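Local coordinates for ochratoxinase (Aspergillus niger, PDB 4C5Z), which is a zinc-dependent carboxypeptidase that hydrolyses ochratoxin A to ochratoxin alpha and phenylalanine, releasing C-terminal amino acids with a preference for aromatic ones, at residues C260-H265 and L283-R288; L65-M70 and L333-A338; I203-S208 and A221-E226. All blocks are in the same frame, centred on the assembly; numbering follows the deposited sequence.

Interaction 1. Residues C260-H265 and L283-R288; sequences CKSLEH and LYVATR
Lys-261 begins the pairing of two parallel strands of the TIM barrel: its O takes the N-H of Leu-283 at 2.9 Å. Ser-262 turns OG to the same face as the side chains of Leu-283 and Val-285, and gives its proton to the syn lone pair of Glu-264 OE2 (3.0 Å). Leu-263 bonds through both backbone groups, its N to Leu-283 O and its O to Val-285 N, each at 2.9 Å. Glu-264 runs alongside Val-285; a bend at chi2 (67°) folds its carboxylate back beside Ser-262, with OE2 3.6 Å from Val-285 CG2, and Ser-243 and Arg-113 also hold it. His-265, a zinc ligand, makes the last backbone bond, N to Val-285 O at 2.8 Å. Its imidazole carries Thr-287 CB over one face, a CH-pi contact 4.1 Å from the ring centroid, and the backbone O of His-265 is bridged by a water to Tyr-284 OH. Helix 271-280 makes the crossover between these strands in a beta-alpha-beta unit, while strand 242-246 flanks 262-263, helix 249-258 packs on Leu-263, and helix 304-327 covers Tyr-284.

Interaction 2. Residues L65-M70 and L333-A338; sequences LWDCHM and LGTDTA
The imidazole of His-69 takes Asp-336 CB over one face, a CH-pi contact with CB 3.8 Å from the ring centroid and displaced toward the rim. Ring and carboxylate planes lie 35° apart, and Asp-336 OD1 accepts from His-71 ND1. His-69 ND1 meets Thr-287 OG1 in a probable hydrogen bond. The contact forms one side of the metal centre of an amidohydrolase TIM barrel: His-69 and His-71 are ligands of one zinc, Asp-336 is an active-site residue, and 65-70 covers the end of barrel strand 60-67 and the short strand 69-70, while 333-338 lies in the loop that follows strand 331-332. CG of His-69 is anti to its backbone N (chi1 -174°), which carries the ring out over Asp-336, while the histidine O receives Asp-336 N at 2.6 Å. One residue pair thus meets through both main chain and side chain.

The Asp-67 carboxylate links the two segments. Its OD1 accepts His-69 N at 2.8 Å, an Asx turn, and also a weak bond from Thr-335 N; its OD2 takes the hydroxyl of Thr-335 at 2.7 Å from above the carboxylate plane. Gly-334 lies against His-69 CB where a side chain would collide with it, and its CA is 3.2 Å from Asp-67 OD1. Earlier in the segment, Cys-68 N bonds to Leu-333 O at 2.8 Å, and a water joins Trp-66 O to Leu-333 N. Met-70 curls back through two bends, bringing its CE methyl to 3.2 Å from Thr-337 O.

Interaction 3. Residues I203-S208 and A221-E226; sequences IKVMAS and AQFSPE
Backbone pairing between Ala-207 and Gln-222 is slight: Gln-222 N gives a weak bond to Ala-207 O at 3.1 Å, the sole direct hydrogen bond between the segments, and a CA-H...O contact from Ala-221 CA reaches the same oxygen. Ser-208 and Ala-221 form a single beta bridge beside it. One water donates to Met-206 O and to Gln-222 OE1 (2.7 Å), and a second donates to Ala-207 O and Gln-222 O, both at 2.9 Å. His-149 N gives OE1 a further bond, so the amide oxygen of this buried glutamine has two donors. Packing comes from its extended side chain, whose CG lies beside the carbon atoms of Ser-208 and whose CD is 3.3 Å from Ser-208 O, and from Phe-223. CG of Phe-223 lies anti to the carbonyl carbon (chi1 -77°), placing CD2 3.4 Å from Met-206 O and CE2 4.5 Å from Val-205 CB; helices 185-198 and 225-237 pack against the ring. Ser-224 is the N-cap of helix 225-237. The joined parts are therefore the end of barrel strand 203-206, which carries the active-site Lys-204, and the chain that leads into the next helix. Two waters link Met-206 O and Ala-207 O to Gln-222, so this mostly buried join is bridged more by water than by direct bonds, with an apolar patch at Phe-223.

From the N terminus, strand 60-67 opens the long loop that interaction 2 shuts only at 333-338, and the other two contacts lie wholly within it, one after the other and without crossing. Interaction 3 closes first, a short excursion between strand 203-206 and helix 225-237. Interaction 1 follows, spanning one crossover from strand 262-263 to strand 283-285. Both reach the same parallel sheet, whereas interaction 2 sets the end of the early strand against the loop after that sheet's last strand, 331-332, bringing the first and last parts of the barrel into contact. Val-285 packs on Gly-334 and Glu-264 CG on His-69, joining interactions 1 and 2; Glu-264 and the metal ligand Lys-204 form a long, weak ion pair joining 1 and 3.

Interaction 1. Residues C260-H265 and L283-R288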
ATOM      1  N   CYS A 260      -3.336 -33.411 -16.665  1.00 22.51           N
ATOM      2  CA  CYS A 260      -3.999 -32.621 -17.688  1.00 23.75           C
ATOM      3  C   CYS A 260      -4.652 -33.554 -18.706  1.00 23.62           C
ATOM      4  O   CYS A 260      -4.123 -34.601 -19.028  1.00 25.28           O
ATOM      5  CB  CYS A 260      -3.036 -31.650 -18.383  1.00 24.56           C
ATOM      6  SG  CYS A 260      -2.162 -30.569 -17.245  1.00 26.06           S
ATOM      7  N   LYS A 261      -5.823 -33.172 -19.180  1.00 23.89           N
ATOM      8  CA  LYS A 261      -6.589 -34.001 -20.074  1.00 24.54           C
ATOM      9  C   LYS A 261      -6.720 -33.335 -21.436  1.00 23.74           C
ATOM     10  O   LYS A 261      -7.452 -33.800 -22.270  1.00 25.37           O
ATOM     11  CB  LYS A 261      -7.966 -34.322 -19.464  1.00 26.25           C
ATOM     12  CG  LYS A 261      -8.000 -35.174 -18.211  1.00 28.44           C
ATOM     13  CD  LYS A 261      -7.130 -36.448 -18.277  1.00 31.93           C
ATOM     14  CE  LYS A 261      -7.829 -37.656 -18.840  1.00 34.92           C
ATOM     15  NZ  LYS A 261      -8.611 -38.312 -17.767  1.00 37.22           N
ATOM     16  N   SER A 262      -5.988 -32.256 -21.666  1.00 22.43           N
ATOM     17  CA  SER A 262      -5.969 -31.619 -22.965  1.00 22.43           C
ATOM     18  C   SER A 262      -4.633 -30.903 -23.146  1.00 21.46           C
ATOM     19  O   SER A 262      -4.148 -30.246 -22.225  1.00 20.01           O
ATOM     20  CB  SER A 262      -7.106 -30.625 -23.095  1.00 22.72           C
ATOM     21  OG  SER A 262      -7.100 -30.042 -24.387  1.00 23.82           O
ATOM     22  N   LEU A 263      -4.051 -31.053 -24.336  1.00 21.75           N
ATOM     23  CA  LEU A 263      -2.755 -30.463 -24.668  1.00 21.04           C
ATOM     24  C   LEU A 263      -2.842 -29.677 -25.969  1.00 22.30           C
ATOM     25  O   LEU A 263      -3.370 -30.147 -26.964  1.00 22.58           O
ATOM     26  CB  LEU A 263      -1.694 -31.562 -24.814  1.00 20.57           C
ATOM     27  CG  LEU A 263      -1.532 -32.461 -23.601  1.00 19.70           C
ATOM     28  CD1 LEU A 263      -0.463 -33.484 -23.837  1.00 19.64           C
ATOM     29  CD2 LEU A 263      -1.193 -31.619 -22.382  1.00 18.83           C
ATOM     30  N   GLU A 264      -2.287 -28.484 -25.953  1.00 23.37           N
ATOM     31  CA  GLU A 264      -2.270 -27.639 -27.120  1.00 25.80           C
ATOM     32  C   GLU A 264      -0.891 -27.631 -27.759  1.00 26.65           C
ATOM     33  O   GLU A 264       0.111 -27.598 -27.069  1.00 26.32           O
ATOM     34  CB  GLU A 264      -2.698 -26.235 -26.736  1.00 27.22           C
ATOM     35  CG  GLU A 264      -4.208 -26.073 -26.644  1.00 28.65           C
ATOM     36  CD  GLU A 264      -4.822 -26.886 -25.490  1.00 27.31           C
ATOM     37  OE1 GLU A 264      -4.550 -26.555 -24.303  1.00 26.75           O
ATOM     38  OE2 GLU A 264      -5.600 -27.842 -25.762  1.00 27.71           O
ATOM     39  N   HIS A 265      -0.861 -27.657 -29.086  1.00 28.64           N
ATOM     40  CA  HIS A 265       0.361 -27.627 -29.886  1.00 29.97           C
ATOM     41  C   HIS A 265       1.049 -28.977 -29.874  1.00 28.94           C
ATOM     42  O   HIS A 265       1.146 -29.637 -30.900  1.00 30.15           O
ATOM     43  CB  HIS A 265       1.315 -26.528 -29.445  1.00 30.96           C
ATOM     44  CG  HIS A 265       0.725 -25.161 -29.531  1.00 33.27           C
ATOM     45  ND1 HIS A 265       0.652 -24.460 -30.716  1.00 37.26           N
ATOM     46  CD2 HIS A 265       0.176 -24.365 -28.583  1.00 32.75           C
ATOM     47  CE1 HIS A 265       0.084 -23.290 -30.491  1.00 38.60           C
ATOM     48  NE2 HIS A 265      -0.227 -23.213 -29.208  1.00 35.73           N
ATOM     49  N   LEU A 283      -6.868 -35.192 -24.781  1.00 26.22           N
ATOM     50  CA  LEU A 283      -7.176 -34.549 -26.045  1.00 25.44           C
ATOM     51  C   LEU A 283      -5.911 -33.903 -26.597  1.00 25.09           C
ATOM     52  O   LEU A 283      -5.106 -33.350 -25.840  1.00 25.48           O
ATOM     53  CB  LEU A 283      -8.295 -33.518 -25.848  1.00 24.34           C
ATOM     54  CG  LEU A 283      -8.936 -32.942 -27.099  1.00 25.05           C
ATOM     55  CD1 LEU A 283      -9.678 -34.008 -27.892  1.00 26.01           C
ATOM     56  CD2 LEU A 283      -9.872 -31.770 -26.770  1.00 24.38           C
ATOM     57  N   TYR A 284      -5.758 -33.995 -27.920  1.00 24.69           N
ATOM     58  CA  TYR A 284      -4.636 -33.394 -28.666  1.00 24.51           C
ATOM     59  C   TYR A 284      -5.203 -32.270 -29.544  1.00 23.22           C
ATOM     60  O   TYR A 284      -5.968 -32.554 -30.457  1.00 23.85           O
ATOM     61  CB  TYR A 284      -4.000 -34.477 -29.549  1.00 24.05           C
ATOM     62  CG  TYR A 284      -2.681 -34.143 -30.214  1.00 23.85           C
ATOM     63  CD1 TYR A 284      -2.588 -33.168 -31.203  1.00 23.78           C
ATOM     64  CD2 TYR A 284      -1.541 -34.837 -29.887  1.00 24.56           C
ATOM     65  CE1 TYR A 284      -1.383 -32.891 -31.833  1.00 24.73           C
ATOM     66  CE2 TYR A 284      -0.326 -34.572 -30.505  1.00 25.73           C
ATOM     67  CZ  TYR A 284      -0.232 -33.592 -31.476  1.00 25.77           C
ATOM     68  OH  TYR A 284       1.004 -33.330 -32.077  1.00 26.09           O
ATOM     69  N   VAL A 285      -4.866 -31.024 -29.249  1.00 23.12           N
ATOM     70  CA  VAL A 285      -5.304 -29.848 -30.038  1.00 22.62           C
ATOM     71  C   VAL A 285      -4.099 -29.190 -30.668  1.00 23.10           C
ATOM     72  O   VAL A 285      -3.398 -28.427 -30.033  1.00 22.64           O
ATOM     73  CB  VAL A 285      -6.041 -28.783 -29.190  1.00 22.20           C
ATOM     74  CG1 VAL A 285      -6.485 -27.625 -30.081  1.00 22.67           C
ATOM     75  CG2 VAL A 285      -7.260 -29.370 -28.508  1.00 21.76           C
ATOM     76  N   ALA A 286      -3.860 -29.495 -31.933  1.00 24.29           N
ATOM     77  CA  ALA A 286      -2.596 -29.133 -32.580  1.00 25.36           C
ATOM     78  C   ALA A 286      -2.416 -27.634 -32.741  1.00 25.75           C
ATOM     79  O   ALA A 286      -1.328 -27.144 -32.601  1.00 25.83           O
ATOM     80  CB  ALA A 286      -2.485 -29.826 -33.933  1.00 25.74           C
ATOM     81  N   THR A 287      -3.480 -26.913 -33.080  1.00 26.51           N
ATOM     82  CA  THR A 287      -3.385 -25.465 -33.300  1.00 28.66           C
ATOM     83  C   THR A 287      -2.385 -25.102 -34.444  1.00 29.50           C
ATOM     84  O   THR A 287      -1.548 -24.178 -34.355  1.00 31.06           O
ATOM     85  CB  THR A 287      -3.075 -24.748 -31.967  1.00 30.40           C
ATOM     86  OG1 THR A 287      -3.869 -25.344 -30.928  1.00 30.82           O
ATOM     87  CG2 THR A 287      -3.423 -23.255 -32.039  1.00 31.16           C
ATOM     88  N   ARG A 288      -2.514 -25.843 -35.535  1.00 28.92           N
ATOM     89  CA  ARG A 288      -1.597 -25.746 -36.654  1.00 29.25           C
ATOM     90  C   ARG A 288      -1.629 -24.358 -37.295  1.00 29.33           C
ATOM     91  O   ARG A 288      -0.618 -23.902 -37.818  1.00 30.56           O
ATOM     92  CB  ARG A 288      -1.886 -26.862 -37.672  1.00 28.93           C
ATOM     93  CG  ARG A 288      -0.903 -26.927 -38.827  1.00 30.39           C
ATOM     94  CD  ARG A 288       0.514 -27.253 -38.395  1.00 31.25           C
ATOM     95  NE  ARG A 288       1.413 -27.165 -39.533  1.00 32.74           N
ATOM     96  CZ  ARG A 288       2.711 -27.395 -39.486  1.00 33.95           C
ATOM     97  NH1 ARG A 288       3.293 -27.768 -38.357  1.00 33.22           N
ATOM     98  NH2 ARG A 288       3.428 -27.261 -40.587  1.00 36.12           N
TER
HETATM   99  O   HOH W   1       1.355 -30.941 -33.347  1.00 22.38           O

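Interaction 2. Residues L65-M70 and L333-A338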
ATOM      1  N   LEU A  65     -20.105 -26.283 -35.295  1.00 25.13           N
ATOM      2  CA  LEU A  65     -18.670 -26.448 -35.191  1.00 26.51           C
ATOM      3  C   LEU A  65     -18.105 -25.864 -33.873  1.00 26.81           C
ATOM      4  O   LEU A  65     -18.628 -24.884 -33.315  1.00 27.39           O
ATOM      5  CB  LEU A  65     -18.010 -25.754 -36.372  1.00 26.68           C
ATOM      6  CG  LEU A  65     -18.251 -26.446 -37.690  1.00 27.39           C
ATOM      7  CD1 LEU A  65     -18.124 -25.449 -38.831  1.00 28.24           C
ATOM      8  CD2 LEU A  65     -17.261 -27.584 -37.856  1.00 28.58           C
ATOM      9  N   TRP A  66     -17.032 -26.484 -33.408  1.00 27.67           N
ATOM     10  CA  TRP A  66     -16.255 -26.004 -32.284  1.00 27.78           C
ATOM     11  C   TRP A  66     -14.909 -25.464 -32.742  1.00 26.91           C
ATOM     12  O   TRP A  66     -14.239 -26.057 -33.592  1.00 27.64           O
ATOM     13  CB  TRP A  66     -15.975 -27.168 -31.340  1.00 30.00           C
ATOM     14  CG  TRP A  66     -17.094 -27.539 -30.497  1.00 32.01           C
ATOM     15  CD1 TRP A  66     -18.289 -27.994 -30.910  1.00 34.05           C
ATOM     16  CD2 TRP A  66     -17.128 -27.535 -29.070  1.00 34.57           C
ATOM     17  NE1 TRP A  66     -19.090 -28.259 -29.829  1.00 36.80           N
ATOM     18  CE2 TRP A  66     -18.398 -27.971 -28.686  1.00 35.88           C
ATOM     19  CE3 TRP A  66     -16.207 -27.195 -28.075  1.00 36.03           C
ATOM     20  CZ2 TRP A  66     -18.775 -28.086 -27.346  1.00 38.00           C
ATOM     21  CZ3 TRP A  66     -16.582 -27.299 -26.752  1.00 35.64           C
ATOM     22  CH2 TRP A  66     -17.847 -27.744 -26.394  1.00 36.55           C
ATOM     23  N   ASP A  67     -14.463 -24.381 -32.128  1.00 25.87           N
ATOM     24  CA  ASP A  67     -13.020 -24.134 -32.070  1.00 26.16           C
ATOM     25  C   ASP A  67     -12.570 -24.256 -30.635  1.00 24.96           C
ATOM     26  O   ASP A  67     -13.047 -23.568 -29.795  1.00 23.47           O
ATOM     27  CB  ASP A  67     -12.627 -22.765 -32.634  1.00 26.31           C
ATOM     28  CG  ASP A  67     -11.122 -22.604 -32.764  1.00 27.64           C
ATOM     29  OD1 ASP A  67     -10.407 -22.633 -31.738  1.00 28.15           O
ATOM     30  OD2 ASP A  67     -10.633 -22.489 -33.894  1.00 29.59           O
ATOM     31  N   CYS A  68     -11.620 -25.137 -30.385  1.00 26.37           N
ATOM     32  CA  CYS A  68     -11.208 -25.440 -29.022  1.00 26.67           C
ATOM     33  C   CYS A  68     -10.031 -24.632 -28.498  1.00 27.04           C
ATOM     34  O   CYS A  68      -9.500 -24.942 -27.442  1.00 27.06           O
ATOM     35  CB  CYS A  68     -10.879 -26.922 -28.924  1.00 28.10           C
ATOM     36  SG  CYS A  68     -12.349 -27.925 -29.178  1.00 27.32           S
ATOM     37  N   HIS A  69      -9.630 -23.588 -29.211  1.00 26.78           N
ATOM     38  CA  HIS A  69      -8.508 -22.779 -28.751  1.00 27.49           C
ATOM     39  C   HIS A  69      -8.672 -21.364 -29.269  1.00 27.07           C
ATOM     40  O   HIS A  69      -8.128 -21.008 -30.307  1.00 28.56           O
ATOM     41  CB  HIS A  69      -7.188 -23.385 -29.200  1.00 28.84           C
ATOM     42  CG  HIS A  69      -5.990 -22.699 -28.642  1.00 30.10           C
ATOM     43  ND1 HIS A  69      -4.762 -23.309 -28.582  1.00 32.51           N
ATOM     44  CD2 HIS A  69      -5.822 -21.458 -28.118  1.00 30.07           C
ATOM     45  CE1 HIS A  69      -3.884 -22.483 -28.038  1.00 33.60           C
ATOM     46  NE2 HIS A  69      -4.502 -21.347 -27.749  1.00 32.16           N
ATOM     47  N   MET A  70      -9.417 -20.561 -28.529  1.00 25.84           N
ATOM     48  CA  MET A  70      -9.664 -19.199 -28.909  1.00 25.62           C
ATOM     49  C   MET A  70      -9.098 -18.329 -27.813  1.00 27.08           C
ATOM     50  O   MET A  70      -8.825 -18.831 -26.740  1.00 28.03           O
ATOM     51  CB  MET A  70     -11.155 -19.007 -29.019  1.00 23.98           C
ATOM     52  CG  MET A  70     -11.818 -19.875 -30.077  1.00 23.15           C
ATOM     53  SD  MET A  70     -11.134 -19.544 -31.709  1.00 23.73           S
ATOM     54  CE  MET A  70     -11.837 -17.901 -31.948  1.00 23.96           C
ATOM     55  N   LEU A 333      -9.920 -29.588 -32.811  1.00 27.20           N
ATOM     56  CA  LEU A 333      -9.340 -28.493 -33.558  1.00 27.80           C
ATOM     57  C   LEU A 333      -9.461 -27.180 -32.848  1.00 26.83           C
ATOM     58  O   LEU A 333     -10.505 -26.870 -32.257  1.00 26.09           O
ATOM     59  CB  LEU A 333     -10.023 -28.344 -34.928  1.00 29.00           C
ATOM     60  CG  LEU A 333     -10.004 -29.581 -35.822  1.00 29.59           C
ATOM     61  CD1 LEU A 333     -10.536 -29.199 -37.201  1.00 30.95           C
ATOM     62  CD2 LEU A 333      -8.615 -30.201 -35.914  1.00 29.61           C
ATOM     63  N   GLY A 334      -8.404 -26.378 -32.984  1.00 26.33           N
ATOM     64  CA  GLY A 334      -8.388 -24.997 -32.511  1.00 24.09           C
ATOM     65  C   GLY A 334      -7.345 -24.231 -33.282  1.00 24.09           C
ATOM     66  O   GLY A 334      -6.509 -24.827 -33.961  1.00 23.75           O
ATOM     67  N   THR A 335      -7.381 -22.910 -33.149  1.00 24.04           N
ATOM     68  CA  THR A 335      -6.597 -22.025 -33.981  1.00 24.97           C
ATOM     69  C   THR A 335      -5.835 -20.939 -33.247  1.00 26.31           C
ATOM     70  O   THR A 335      -5.000 -20.279 -33.854  1.00 27.97           O
ATOM     71  CB  THR A 335      -7.518 -21.307 -34.984  1.00 25.41           C
ATOM     72  OG1 THR A 335      -8.622 -20.728 -34.295  1.00 24.68           O
ATOM     73  CG2 THR A 335      -8.069 -22.281 -35.976  1.00 25.29           C
ATOM     74  N   ASP A 336      -6.132 -20.716 -31.968  1.00 25.82           N
ATOM     75  CA  ASP A 336      -5.575 -19.585 -31.218  1.00 26.57           C
ATOM     76  C   ASP A 336      -5.834 -18.232 -31.926  1.00 26.33           C
ATOM     77  O   ASP A 336      -4.926 -17.425 -32.098  1.00 26.82           O
ATOM     78  CB  ASP A 336      -4.065 -19.775 -30.908  1.00 27.71           C
ATOM     79  CG  ASP A 336      -3.555 -18.852 -29.767  1.00 29.15           C
ATOM     80  OD1 ASP A 336      -4.357 -18.311 -28.971  1.00 29.42           O
ATOM     81  OD2 ASP A 336      -2.330 -18.659 -29.652  1.00 31.97           O
ATOM     82  N   THR A 337      -7.084 -17.992 -32.255  1.00 24.94           N
ATOM     83  CA  THR A 337      -7.494 -16.730 -32.830  1.00 26.41           C
ATOM     84  C   THR A 337      -8.520 -16.009 -31.957  1.00 25.50           C
ATOM     85  O   THR A 337      -9.053 -16.550 -30.990  1.00 23.32           O
ATOM     86  CB  THR A 337      -8.138 -16.935 -34.230  1.00 27.20           C
ATOM     87  OG1 THR A 337      -9.153 -17.963 -34.159  1.00 25.15           O
ATOM     88  CG2 THR A 337      -7.076 -17.307 -35.259  1.00 28.08           C
ATOM     89  N   ALA A 338      -8.778 -14.760 -32.331  1.00 26.34           N
ATOM     90  CA  ALA A 338      -9.849 -13.999 -31.735  1.00 26.35           C
ATOM     91  C   ALA A 338     -11.168 -14.567 -32.246  1.00 25.24           C
ATOM     92  O   ALA A 338     -11.208 -15.079 -33.349  1.00 25.17           O
ATOM     93  CB  ALA A 338      -9.723 -12.542 -32.127  1.00 28.04           C
TER
HETATM   94  O   HOH W   2     -12.765 -28.398 -32.464  1.00 21.54           O

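Interaction 3. Residues I203-S208 and A221-E226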
ATOM      1  N   ILE A 203      -9.580 -24.906 -17.000  1.00 24.73           N
ATOM      2  CA  ILE A 203      -8.392 -24.213 -16.529  1.00 23.18           C
ATOM      3  C   ILE A 203      -7.241 -24.426 -17.524  1.00 23.53           C
ATOM      4  O   ILE A 203      -7.004 -25.528 -17.981  1.00 22.06           O
ATOM      5  CB  ILE A 203      -7.998 -24.715 -15.130  1.00 22.60           C
ATOM      6  CG1 ILE A 203      -9.097 -24.404 -14.114  1.00 21.83           C
ATOM      7  CG2 ILE A 203      -6.680 -24.116 -14.697  1.00 22.03           C
ATOM      8  CD1 ILE A 203      -9.396 -22.926 -13.950  1.00 22.19           C
ATOM      9  N   LYS A 204      -6.555 -23.345 -17.867  1.00 24.55           N
ATOM     10  CA  LYS A 204      -5.506 -23.369 -18.861  1.00 25.52           C
ATOM     11  C   LYS A 204      -4.172 -23.043 -18.222  1.00 24.76           C
ATOM     12  O   LYS A 204      -4.076 -22.020 -17.589  1.00 26.41           O
ATOM     13  CB  LYS A 204      -5.830 -22.306 -19.903  1.00 26.46           C
ATOM     14  CG  LYS A 204      -4.704 -22.005 -20.870  1.00 27.22           C
ATOM     15  CD  LYS A 204      -4.387 -23.186 -21.757  1.00 28.63           C
ATOM     16  CE  LYS A 204      -3.231 -22.829 -22.669  1.00 29.98           C
ATOM     17  NZ  LYS A 204      -3.221 -23.595 -23.941  1.00 31.72           N
ATOM     18  N   VAL A 205      -3.164 -23.905 -18.378  1.00 24.80           N
ATOM     19  CA  VAL A 205      -1.800 -23.612 -17.905  1.00 24.15           C
ATOM     20  C   VAL A 205      -0.815 -23.462 -19.040  1.00 23.65           C
ATOM     21  O   VAL A 205      -0.958 -24.095 -20.070  1.00 22.98           O
ATOM     22  CB  VAL A 205      -1.202 -24.687 -16.965  1.00 23.83           C
ATOM     23  CG1 VAL A 205      -1.914 -24.697 -15.650  1.00 24.25           C
ATOM     24  CG2 VAL A 205      -1.231 -26.068 -17.582  1.00 24.66           C
ATOM     25  N   MET A 206       0.193 -22.617 -18.835  1.00 26.90           N
ATOM     26  CA  MET A 206       1.368 -22.605 -19.699  1.00 27.94           C
ATOM     27  C   MET A 206       2.376 -23.552 -19.064  1.00 26.09           C
ATOM     28  O   MET A 206       2.884 -23.282 -17.970  1.00 25.70           O
ATOM     29  CB  MET A 206       1.966 -21.212 -19.764  1.00 31.88           C
ATOM     30  CG  MET A 206       0.989 -20.149 -20.199  1.00 34.42           C
ATOM     31  SD  MET A 206       0.189 -20.545 -21.759  1.00 36.18           S
ATOM     32  CE  MET A 206      -0.486 -18.946 -22.217  1.00 39.42           C
ATOM     33  N   ALA A 207       2.651 -24.667 -19.734  1.00 24.41           N
ATOM     34  CA  ALA A 207       3.570 -25.637 -19.196  1.00 23.65           C
ATOM     35  C   ALA A 207       4.825 -25.831 -20.049  1.00 24.59           C
ATOM     36  O   ALA A 207       5.556 -26.797 -19.863  1.00 24.36           O
ATOM     37  CB  ALA A 207       2.856 -26.945 -18.962  1.00 22.39           C
ATOM     38  N   SER A 208       5.104 -24.894 -20.942  1.00 26.30           N
ATOM     39  CA  SER A 208       6.381 -24.883 -21.632  1.00 29.53           C
ATOM     40  C   SER A 208       6.651 -23.526 -22.216  1.00 33.13           C
ATOM     41  O   SER A 208       5.771 -22.690 -22.238  1.00 32.62           O
ATOM     42  CB  SER A 208       6.438 -25.974 -22.720  1.00 28.82           C
ATOM     43  OG  SER A 208       6.042 -25.463 -23.953  1.00 29.34           O
ATOM     44  N   ALA A 221      10.261 -27.000 -19.800  1.00 31.09           N
ATOM     45  CA  ALA A 221       8.984 -27.035 -19.072  1.00 27.90           C
ATOM     46  C   ALA A 221       8.790 -25.779 -18.231  1.00 27.89           C
ATOM     47  O   ALA A 221       9.744 -25.070 -17.911  1.00 29.50           O
ATOM     48  CB  ALA A 221       8.917 -28.268 -18.170  1.00 26.65           C
ATOM     49  N   GLN A 222       7.532 -25.528 -17.871  1.00 25.74           N
ATOM     50  CA  GLN A 222       7.176 -24.387 -17.030  1.00 25.91           C
ATOM     51  C   GLN A 222       6.226 -24.855 -15.956  1.00 24.56           C
ATOM     52  O   GLN A 222       5.455 -25.803 -16.175  1.00 22.20           O
ATOM     53  CB  GLN A 222       6.527 -23.272 -17.859  1.00 25.81           C
ATOM     54  CG  GLN A 222       7.482 -22.536 -18.776  1.00 27.75           C
ATOM     55  CD  GLN A 222       6.850 -21.338 -19.430  1.00 28.76           C
ATOM     56  OE1 GLN A 222       5.664 -21.073 -19.269  1.00 27.34           O
ATOM     57  NE2 GLN A 222       7.648 -20.585 -20.164  1.00 31.77           N
ATOM     58  N   PHE A 223       6.275 -24.157 -14.809  1.00 26.25           N
ATOM     59  CA  PHE A 223       5.725 -24.622 -13.517  1.00 26.06           C
ATOM     60  C   PHE A 223       6.472 -25.883 -13.040  1.00 26.60           C
ATOM     61  O   PHE A 223       6.974 -26.666 -13.851  1.00 26.63           O
ATOM     62  CB  PHE A 223       4.214 -24.922 -13.575  1.00 24.12           C
ATOM     63  CG  PHE A 223       3.344 -23.692 -13.563  1.00 24.87           C
ATOM     64  CD1 PHE A 223       3.339 -22.846 -12.474  1.00 26.66           C
ATOM     65  CD2 PHE A 223       2.520 -23.395 -14.630  1.00 24.55           C
ATOM     66  CE1 PHE A 223       2.537 -21.697 -12.453  1.00 28.10           C
ATOM     67  CE2 PHE A 223       1.708 -22.262 -14.614  1.00 26.01           C
ATOM     68  CZ  PHE A 223       1.715 -21.405 -13.530  1.00 27.29           C
ATOM     69  N   SER A 224       6.567 -26.050 -11.727  1.00 27.20           N
ATOM     70  CA  SER A 224       7.039 -27.298 -11.149  1.00 27.66           C
ATOM     71  C   SER A 224       5.929 -28.343 -11.241  1.00 25.87           C
ATOM     72  O   SER A 224       4.767 -27.972 -11.300  1.00 23.95           O
ATOM     73  CB  SER A 224       7.426 -27.087  -9.688  1.00 29.28           C
ATOM     74  OG  SER A 224       6.278 -26.889  -8.895  1.00 28.25           O
ATOM     75  N   PRO A 225       6.290 -29.644 -11.234  1.00 26.89           N
ATOM     76  CA  PRO A 225       5.354 -30.748 -11.046  1.00 26.14           C
ATOM     77  C   PRO A 225       4.474 -30.543  -9.835  1.00 26.72           C
ATOM     78  O   PRO A 225       3.284 -30.848  -9.896  1.00 26.35           O
ATOM     79  CB  PRO A 225       6.265 -31.942 -10.792  1.00 28.01           C
ATOM     80  CG  PRO A 225       7.528 -31.623 -11.525  1.00 28.92           C
ATOM     81  CD  PRO A 225       7.675 -30.136 -11.404  1.00 28.92           C
ATOM     82  N   GLU A 226       5.054 -30.063  -8.735  1.00 28.69           N
ATOM     83  CA  GLU A 226       4.286 -29.752  -7.536  1.00 29.12           C
ATOM     84  C   GLU A 226       3.155 -28.759  -7.831  1.00 27.40           C
ATOM     85  O   GLU A 226       2.014 -28.930  -7.347  1.00 28.21           O
ATOM     86  CB  GLU A 226       5.194 -29.207  -6.436  1.00 32.15           C
ATOM     87  CG  GLU A 226       6.248 -30.179  -5.886  1.00 36.11           C
ATOM     88  CD  GLU A 226       7.670 -30.106  -6.529  1.00 38.62           C
ATOM     89  OE1 GLU A 226       7.844 -30.108  -7.777  1.00 36.87           O
ATOM     90  OE2 GLU A 226       8.652 -30.115  -5.751  1.00 42.53           O
TER
HETATM   91  O   HOH W   3       4.001 -20.768 -17.103  1.00 14.82           O
HETATM   92  O   HOH W   4       5.840 -28.374 -17.390  1.00 16.20           O